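Local coordinates for 2-hydroxyhepta-2,4-diene-1,7-dioate isomerase (Corynebacterium glutamicum, PDB 4DBF), which belongs to the FAH family, binds magnesium and probably acts as an oxaloacetate decarboxylase or related lyase or isomerase, at residues 55-60 and 158-163; 76-81 and 194-199; 82-87 and 240-245. One frame throughout, in Å; residues are numbered along the deposited sequence.

In the fold
Along the chain the first segments follow one another (55-60, 76-81, 82-87), and their partners come later in the same order (158-163, 194-199, 240-245), so all three contacts interleave. Contacts 1 and 2 are neighbours, with centres 8 Å apart: they set two loops against strands 159-170 and 190-197, which pair antiparallel, and Phe57 of one packs on Met78 of the other. Contact 1 thereby joins the N-terminal region to the FAA-hydrolase strands. Contact 3 lies about 17 to 18 Å from the other two centres, although 82-87 follows directly on 76-81. It packs strand 83-87 against helix 235-243 and is the one beside the magnesium bound by Glu136, Glu138 and Asp167.

Contact 1: 55-60 and 158-163; sequences TPFTEP and VVLGFT
With chi1 at 176°, Leu160 throws CG to the side opposite its backbone N and sends both methyls towards the loop 55-60, while Phe57, its CG lying beside its own N (chi1 -53°), brings the CD1-CE1 side of its ring to Leu160 CD2. That methyl sits 3.9 Å from Phe57 CE1 and 4.1 Å from Phe57 CD1; it comes in at a slant, and the two side chains cross at about a right angle. The other branch turns to the backbone: Leu160 CD1 is 3.9 Å from Pro56 O. A looser apolar approach, 4.4 Å from Pro56 CB to Leu160 CD2, completes the contact. Leu160 lies in a classic beta bulge of strand 159-170, where Leu160 and Gly161 both face Val142 of the antiparallel strand 133-143. The contact joins this FAA-hydrolase strand to a loop of the N-terminal part. Met78 packs on both Phe57 and Leu160, and Pro250 also touches Phe57; Pro56 rests in addition on Phe34 of strand 31-38. Further along the loop, where Thr58 and Glu59 are exposed, Thr58 OG1 donates to Glu59 O over 3.0 Å, from well above the carbonyl plane.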
loop_
_atom_site.group_PDB
_atom_site.type_symbol
_atom_site.label_atom_id
_atom_site.label_comp_id
_atom_site.label_asym_id
_atom_site.label_seq_id
_atom_site.Cartn_x
_atom_site.Cartn_y
_atom_site.Cartn_z
ATOM N N THR A 55 -13.721 -15.858 -7.530
ATOM C CA THR A 55 -13.514 -15.226 -6.217
ATOM C C THR A 55 -14.759 -15.130 -5.392
ATOM O O THR A 55 -15.823 -15.245 -5.879
ATOM C CB THR A 55 -13.004 -13.796 -6.327
ATOM O OG1 THR A 55 -13.894 -13.052 -7.126
ATOM C CG2 THR A 55 -11.664 -13.744 -6.924
ATOM N N PRO A 56 -14.590 -14.887 -4.119
ATOM C CA PRO A 56 -15.714 -14.905 -3.195
ATOM C C PRO A 56 -16.585 -13.697 -3.210
ATOM O O PRO A 56 -17.458 -13.662 -2.403
ATOM C CB PRO A 56 -15.049 -15.004 -1.833
ATOM C CG PRO A 56 -13.592 -14.987 -2.071
ATOM C CD PRO A 56 -13.354 -14.540 -3.445
ATOM N N PHE A 57 -16.380 -12.732 -4.077
ATOM C CA PHE A 57 -17.130 -11.509 -3.927
ATOM C C PHE A 57 -18.548 -11.555 -4.439
ATOM O O PHE A 57 -19.388 -10.835 -3.956
ATOM C CB PHE A 57 -16.361 -10.311 -4.440
ATOM C CG PHE A 57 -15.008 -10.207 -3.853
ATOM C CD1 PHE A 57 -14.847 -10.050 -2.512
ATOM C CD2 PHE A 57 -13.905 -10.335 -4.634
ATOM C CE1 PHE A 57 -13.602 -9.990 -1.973
ATOM C CE2 PHE A 57 -12.662 -10.276 -4.114
ATOM C CZ PHE A 57 -12.503 -10.121 -2.779
ATOM N N THR A 58 -18.799 -12.440 -5.380
ATOM C CA THR A 58 -20.112 -12.675 -5.918
ATOM C C THR A 58 -20.782 -13.815 -5.245
ATOM O O THR A 58 -20.225 -14.454 -4.376
ATOM C CB THR A 58 -20.013 -13.182 -7.352
ATOM O OG1 THR A 58 -19.242 -14.372 -7.359
ATOM C CG2 THR A 58 -19.328 -12.208 -8.215
ATOM N N GLU A 59 -21.983 -14.104 -5.713
ATOM C CA GLU A 59 -22.630 -15.300 -5.324
ATOM C C GLU A 59 -21.676 -16.417 -5.795
ATOM O O GLU A 59 -21.317 -16.512 -6.937
ATOM C CB GLU A 59 -24.033 -15.412 -5.934
ATOM C CG GLU A 59 -24.810 -14.114 -6.120
ATOM C CD GLU A 59 -25.822 -13.798 -5.007
ATOM O OE1 GLU A 59 -25.491 -13.974 -3.826
ATOM O OE2 GLU A 59 -26.937 -13.326 -5.296
ATOM N N PRO A 60 -21.223 -17.220 -4.865
ATOM C CA PRO A 60 -20.235 -18.223 -5.177
ATOM C C PRO A 60 -20.846 -19.485 -5.740
ATOM O O PRO A 60 -21.854 -19.939 -5.254
ATOM C CB PRO A 60 -19.661 -18.526 -3.819
ATOM C CG PRO A 60 -20.819 -18.444 -2.926
ATOM C CD PRO A 60 -21.628 -17.296 -3.463
ATOM N N VAL A 158 -20.564 -3.069 3.075
ATOM C CA VAL A 158 -19.303 -3.136 2.354
ATOM C C VAL A 158 -18.356 -4.225 2.826
ATOM O O VAL A 158 -17.332 -4.403 2.239
ATOM C CB VAL A 158 -18.534 -1.806 2.371
ATOM C CG1 VAL A 158 -19.305 -0.680 1.759
ATOM C CG2 VAL A 158 -18.034 -1.468 3.742
ATOM N N VAL A 159 -18.687 -4.915 3.898
ATOM C CA VAL A 159 -17.804 -5.958 4.349
ATOM C C VAL A 159 -18.178 -7.379 3.904
ATOM O O VAL A 159 -19.294 -7.805 4.021
ATOM C CB VAL A 159 -17.340 -5.857 5.827
ATOM C CG1 VAL A 159 -17.610 -4.537 6.498
ATOM C CG2 VAL A 159 -17.616 -7.083 6.654
ATOM N N LEU A 160 -17.188 -8.065 3.377
ATOM C CA LEU A 160 -17.314 -9.442 3.049
ATOM C C LEU A 160 -17.390 -10.283 4.305
ATOM O O LEU A 160 -18.219 -11.102 4.415
ATOM C CB LEU A 160 -16.158 -9.918 2.181
ATOM C CG LEU A 160 -16.128 -11.387 1.830
ATOM C CD1 LEU A 160 -17.325 -11.851 1.064
ATOM C CD2 LEU A 160 -14.849 -11.870 1.195
ATOM N N GLY A 161 -16.466 -10.077 5.211
ATOM C CA GLY A 161 -16.444 -10.851 6.433
ATOM C C GLY A 161 -15.271 -10.483 7.312
ATOM O O GLY A 161 -14.579 -9.456 7.072
ATOM N N PHE A 162 -15.055 -11.306 8.333
ATOM C CA PHE A 162 -14.056 -10.984 9.343
ATOM C C PHE A 162 -12.977 -12.042 9.237
ATOM O O PHE A 162 -13.285 -13.171 8.917
ATOM C CB PHE A 162 -14.641 -11.035 10.788
ATOM C CG PHE A 162 -15.480 -9.825 11.132
ATOM C CD1 PHE A 162 -15.182 -8.573 10.612
ATOM C CD2 PHE A 162 -16.582 -9.940 11.984
ATOM C CE1 PHE A 162 -16.004 -7.444 10.902
ATOM C CE2 PHE A 162 -17.364 -8.802 12.309
ATOM C CZ PHE A 162 -17.070 -7.568 11.747
ATOM N N THR A 163 -11.725 -11.670 9.529
ATOM C CA THR A 163 -10.668 -12.656 9.685
ATOM C C THR A 163 -9.731 -12.210 10.791
ATOM O O THR A 163 -10.029 -11.259 11.477
ATOM C CB THR A 163 -9.959 -12.941 8.284
ATOM O OG1 THR A 163 -9.086 -14.062 8.428
ATOM C CG2 THR A 163 -9.200 -11.726 7.808
#

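Contact 2: 76-81 and 194-199; sequences APMLPS and PWIETD
Ile196 presses its CG1-CD1 arm into the angle between Pro77 and Met78, joining the loop that leads to strand 83-87 with strand 190-197, which pairs antiparallel with both 22-28 and 159-170. This is loop-on-strand packing within the beta-strand core of the FAH-family fold. The strand has just turned a corner at Pro194, which follows a cis peptide bond, and from there Ile196 faces the loop. The tight part is wholly apolar and buried. Ile196 CG1 lies 3.7 Å from Pro77 CB and 3.9 Å from Pro77 CG, the two side chains meeting aslant. Beyond it, the methyl CD1 is 3.8 Å from Pro77 CB and only 3.5 Å from Met78 CE, closer than usual for two carbons. Met78 is bent at chi2 (-64°) and its CE ends against Ile196 CD1; the two side chains cross at about a right angle. Thr163 of strand 159-170 packs on both Pro77 and Ile196.

Away from this knot the contact thins. Trp195 directs its CB away from the loop and comes nearest with its CA, 4.2 Å from Pro77 CB. Pro194 CG stands 3.6 Å above the centre of one face of the indole; Arg22 makes a cation-pi contact with the ring. The far end of 194-199 is partly open to solvent. There the chain is tied to itself: Asp199 N donates to the anti lone pair of Glu197 OE2, 3.0 Å away with an N-H...O angle of 157°.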
loop_
_atom_site.group_PDB
_atom_site.type_symbol
_atom_site.label_atom_id
_atom_site.label_comp_id
_atom_site.label_asym_id
_atom_site.label_seq_id
_atom_site.Cartn_x
_atom_site.Cartn_y
_atom_site.Cartn_z
ATOM N N ALA A 76 -3.217 -17.237 3.097
ATOM C CA ALA A 76 -3.877 -15.990 3.413
ATOM C C ALA A 76 -5.136 -15.959 2.579
ATOM O O ALA A 76 -5.075 -16.184 1.449
ATOM C CB ALA A 76 -2.992 -14.819 3.077
ATOM N N PRO A 77 -6.271 -15.683 3.180
ATOM C CA PRO A 77 -7.534 -15.769 2.476
ATOM C C PRO A 77 -7.776 -14.726 1.404
ATOM O O PRO A 77 -8.663 -14.881 0.671
ATOM C CB PRO A 77 -8.569 -15.691 3.587
ATOM C CG PRO A 77 -7.909 -15.029 4.685
ATOM C CD PRO A 77 -6.479 -15.439 4.605
ATOM N N MET A 78 -6.974 -13.696 1.328
ATOM C CA MET A 78 -7.027 -12.708 0.263
ATOM C C MET A 78 -5.625 -12.245 -0.133
ATOM O O MET A 78 -4.714 -12.328 0.626
ATOM C CB MET A 78 -7.718 -11.422 0.691
ATOM C CG MET A 78 -9.213 -11.449 0.747
ATOM S SD MET A 78 -10.086 -11.708 -0.782
ATOM C CE MET A 78 -11.492 -12.547 -0.122
ATOM N N LEU A 79 -5.552 -11.672 -1.304
ATOM C CA LEU A 79 -4.387 -10.961 -1.737
ATOM C C LEU A 79 -4.805 -9.514 -1.868
ATOM O O LEU A 79 -5.152 -9.058 -2.890
ATOM C CB LEU A 79 -3.901 -11.507 -3.047
ATOM C CG LEU A 79 -3.436 -12.939 -3.022
ATOM C CD1 LEU A 79 -2.902 -13.303 -4.385
ATOM C CD2 LEU A 79 -2.409 -13.186 -1.960
ATOM N N PRO A 80 -4.783 -8.812 -0.769
ATOM C CA PRO A 80 -5.334 -7.470 -0.748
ATOM C C PRO A 80 -4.515 -6.457 -1.515
ATOM O O PRO A 80 -3.352 -6.553 -1.456
ATOM C CB PRO A 80 -5.327 -7.123 0.715
ATOM C CG PRO A 80 -4.256 -7.941 1.289
ATOM C CD PRO A 80 -4.174 -9.181 0.501
ATOM N N SER A 81 -5.163 -5.484 -2.141
ATOM C CA SER A 81 -4.492 -4.369 -2.800
ATOM C C SER A 81 -3.778 -3.481 -1.793
ATOM O O SER A 81 -2.733 -2.984 -2.056
ATOM C CB SER A 81 -5.433 -3.545 -3.682
ATOM O OG SER A 81 -6.064 -2.554 -2.979
ATOM N N PRO A 194 -7.609 -17.565 9.765
ATOM C CA PRO A 194 -7.389 -18.628 8.791
ATOM C C PRO A 194 -8.352 -18.675 7.622
ATOM O O PRO A 194 -8.095 -19.358 6.695
ATOM C CB PRO A 194 -7.617 -19.875 9.612
ATOM C CG PRO A 194 -8.619 -19.466 10.568
ATOM C CD PRO A 194 -8.264 -18.083 10.962
ATOM N N TRP A 195 -9.442 -17.958 7.716
ATOM C CA TRP A 195 -10.412 -17.855 6.680
ATOM C C TRP A 195 -11.276 -16.688 6.990
ATOM O O TRP A 195 -11.106 -16.077 7.998
ATOM C CB TRP A 195 -11.236 -19.127 6.581
ATOM C CG TRP A 195 -11.700 -19.620 7.907
ATOM C CD1 TRP A 195 -12.520 -18.988 8.792
ATOM C CD2 TRP A 195 -11.338 -20.859 8.561
ATOM N NE1 TRP A 195 -12.692 -19.734 9.893
ATOM C CE2 TRP A 195 -12.008 -20.859 9.814
ATOM C CE3 TRP A 195 -10.564 -21.912 8.235
ATOM C CZ2 TRP A 195 -11.904 -21.897 10.682
ATOM C CZ3 TRP A 195 -10.453 -22.945 9.111
ATOM C CH2 TRP A 195 -11.115 -22.941 10.309
ATOM N N ILE A 196 -12.188 -16.359 6.117
ATOM C CA ILE A 196 -12.980 -15.179 6.270
ATOM C C ILE A 196 -14.420 -15.633 6.705
ATOM O O ILE A 196 -15.081 -16.423 6.005
ATOM C CB ILE A 196 -13.039 -14.423 4.969
ATOM C CG1 ILE A 196 -11.606 -13.871 4.621
ATOM C CG2 ILE A 196 -14.087 -13.269 5.053
ATOM C CD1 ILE A 196 -11.560 -13.417 3.216
ATOM N N GLU A 197 -14.846 -15.159 7.874
ATOM C CA GLU A 197 -16.188 -15.504 8.400
ATOM C C GLU A 197 -17.165 -14.462 7.876
ATOM O O GLU A 197 -17.086 -13.299 8.258
ATOM C CB GLU A 197 -16.214 -15.522 9.931
ATOM C CG GLU A 197 -17.664 -15.753 10.528
ATOM C CD GLU A 197 -18.287 -17.063 9.983
ATOM O OE1 GLU A 197 -17.813 -18.159 10.348
ATOM O OE2 GLU A 197 -19.200 -17.027 9.150
ATOM N N THR A 198 -18.080 -14.868 7.004
ATOM C CA THR A 198 -18.988 -13.897 6.346
ATOM C C THR A 198 -20.304 -13.717 7.187
ATOM O O THR A 198 -21.042 -12.756 7.003
ATOM C CB THR A 198 -19.390 -14.319 4.943
ATOM O OG1 THR A 198 -20.282 -15.452 5.029
ATOM C CG2 THR A 198 -18.118 -14.651 4.060
ATOM N N ASP A 199 -20.566 -14.610 8.125
ATOM C CA ASP A 199 -21.749 -14.380 9.044
ATOM C C ASP A 199 -21.294 -13.372 10.099
ATOM O O ASP A 199 -20.939 -13.727 11.195
ATOM C CB ASP A 199 -22.217 -15.716 9.661
ATOM C CG ASP A 199 -23.457 -15.574 10.596
ATOM O OD1 ASP A 199 -24.048 -14.466 10.731
ATOM O OD2 ASP A 199 -23.772 -16.616 11.212
#

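Contact 3: 82-87 and 240-245; sequences KVVAIG and EFITAS
Lys82 NZ is gripped twice, by a salt bridge to Asp252 OD2 and a hydrogen bond to Thr247 O, just before strand 83-87, whose Val84 and Ile86 pack on Ile242 of the facing helix. The pairing is apolar, and a single methyl does most of it. Ile242 CD1 lies 3.7 Å from Val84 CG1 and 4.1 Å from Ile86 CD1, so it bridges the two strand residues, which are two apart and hence on the same side of the strand. Extended at chi2 (177°), the isoleucine reaches across with its outermost carbon; its inner atoms CG1 and CG2 each stay 4.2 Å from Val84 CG1. Val84 and Ile242 run past one another in opposite senses, whereas Ile86 meets Ile242 at a slant.

Behind the contact the helix is fastened by Thr243 OG1, hydrogen-bonded to Ile239 O and Val150 N. Ser245 N is hydrogen-bonded to Ile242 O at 3.0 Å. The side chain of Ile86 is about 7 Å from the magnesium and about 6 Å from the side chain of Glu138, so the contact lies close to the metal site. Strand 83-87 runs antiparallel to 108-112 and parallel to 253-255, helix 235-243 lies against it with Ile242 also on Ile254, and Phe129 of the second subunit packs on Ala244 and Ser245.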
loop_
_atom_site.group_PDB
_atom_site.type_symbol
_atom_site.label_atom_id
_atom_site.label_comp_id
_atom_site.label_asym_id
_atom_site.label_seq_id
_atom_site.Cartn_x
_atom_site.Cartn_y
_atom_site.Cartn_z
ATOM N N LYS A 82 -4.379 -3.331 -0.642
ATOM C CA LYS A 82 -3.749 -2.692 0.471
ATOM C C LYS A 82 -4.316 -3.163 1.796
ATOM O O LYS A 82 -5.351 -3.733 1.851
ATOM C CB LYS A 82 -3.849 -1.186 0.360
ATOM C CG LYS A 82 -5.245 -0.656 0.190
ATOM C CD LYS A 82 -5.246 0.828 -0.058
ATOM C CE LYS A 82 -6.642 1.386 -0.090
ATOM N NZ LYS A 82 -7.435 0.936 -1.229
ATOM N N VAL A 83 -3.567 -2.899 2.844
ATOM C CA VAL A 83 -3.937 -3.220 4.195
ATOM C C VAL A 83 -3.926 -1.927 4.989
ATOM O O VAL A 83 -2.926 -1.279 5.075
ATOM C CB VAL A 83 -2.991 -4.212 4.844
ATOM C CG1 VAL A 83 -3.429 -4.471 6.265
ATOM C CG2 VAL A 83 -2.892 -5.453 4.013
ATOM N N VAL A 84 -5.076 -1.544 5.496
ATOM C CA VAL A 84 -5.188 -0.299 6.220
ATOM C C VAL A 84 -5.388 -0.627 7.666
ATOM O O VAL A 84 -6.203 -1.409 7.988
ATOM C CB VAL A 84 -6.341 0.571 5.746
ATOM C CG1 VAL A 84 -6.334 1.881 6.500
ATOM C CG2 VAL A 84 -6.289 0.798 4.258
ATOM N N ALA A 85 -4.560 -0.048 8.508
ATOM C CA ALA A 85 -4.543 -0.389 9.892
ATOM C C ALA A 85 -4.710 0.825 10.806
ATOM O O ALA A 85 -4.351 1.881 10.458
ATOM C CB ALA A 85 -3.287 -1.131 10.223
ATOM N N ILE A 86 -5.275 0.604 11.973
ATOM C CA ILE A 86 -5.509 1.659 12.944
ATOM C C ILE A 86 -4.611 1.492 14.167
ATOM O O ILE A 86 -4.608 0.471 14.799
ATOM C CB ILE A 86 -6.978 1.715 13.430
ATOM C CG1 ILE A 86 -7.956 1.589 12.282
ATOM C CG2 ILE A 86 -7.256 2.997 14.165
ATOM C CD1 ILE A 86 -7.776 2.635 11.227
ATOM N N GLY A 87 -3.868 2.530 14.484
ATOM C CA GLY A 87 -3.134 2.583 15.712
ATOM C C GLY A 87 -3.860 3.400 16.765
ATOM O O GLY A 87 -4.698 4.187 16.474
ATOM N N GLU A 240 -16.008 4.549 8.029
ATOM C CA GLU A 240 -16.307 5.895 7.603
ATOM C C GLU A 240 -15.061 6.783 7.540
ATOM O O GLU A 240 -14.844 7.530 6.610
ATOM C CB GLU A 240 -17.282 6.480 8.578
ATOM C CG GLU A 240 -17.643 7.894 8.327
ATOM C CD GLU A 240 -18.631 8.384 9.345
ATOM O OE1 GLU A 240 -18.207 8.747 10.414
ATOM O OE2 GLU A 240 -19.819 8.374 9.076
ATOM N N PHE A 241 -14.250 6.671 8.575
ATOM C CA PHE A 241 -12.993 7.390 8.679
ATOM C C PHE A 241 -12.016 7.076 7.533
ATOM O O PHE A 241 -11.493 7.917 6.916
ATOM C CB PHE A 241 -12.377 7.042 10.022
ATOM C CG PHE A 241 -11.069 7.708 10.301
ATOM C CD1 PHE A 241 -11.017 9.020 10.626
ATOM C CD2 PHE A 241 -9.917 6.997 10.321
ATOM C CE1 PHE A 241 -9.834 9.617 10.916
ATOM C CE2 PHE A 241 -8.730 7.587 10.595
ATOM C CZ PHE A 241 -8.690 8.895 10.902
ATOM N N ILE A 242 -11.840 5.814 7.265
ATOM C CA ILE A 242 -10.971 5.380 6.211
ATOM C C ILE A 242 -11.511 5.790 4.854
ATOM O O ILE A 242 -10.840 6.432 4.133
ATOM C CB ILE A 242 -10.742 3.874 6.277
ATOM C CG1 ILE A 242 -10.033 3.501 7.565
ATOM C CG2 ILE A 242 -9.971 3.404 5.079
ATOM C CD1 ILE A 242 -9.841 2.030 7.714
ATOM N N THR A 243 -12.742 5.417 4.557
ATOM C CA THR A 243 -13.321 5.661 3.268
ATOM C C THR A 243 -13.635 7.122 2.975
ATOM O O THR A 243 -13.926 7.466 1.886
ATOM C CB THR A 243 -14.518 4.739 2.987
ATOM O OG1 THR A 243 -15.599 5.068 3.845
ATOM C CG2 THR A 243 -14.144 3.347 3.197
ATOM N N ALA A 244 -13.544 7.984 3.956
ATOM C CA ALA A 244 -13.621 9.407 3.713
ATOM C C ALA A 244 -12.368 9.958 3.023
ATOM O O ALA A 244 -12.399 11.011 2.452
ATOM C CB ALA A 244 -13.861 10.153 4.989
ATOM N N SER A 245 -11.276 9.228 3.147
ATOM C CA SER A 245 -10.008 9.634 2.597
ATOM C C SER A 245 -9.590 8.785 1.378
ATOM O O SER A 245 -9.110 9.294 0.444
ATOM C CB SER A 245 -8.912 9.576 3.673
ATOM O OG SER A 245 -8.966 10.635 4.565
#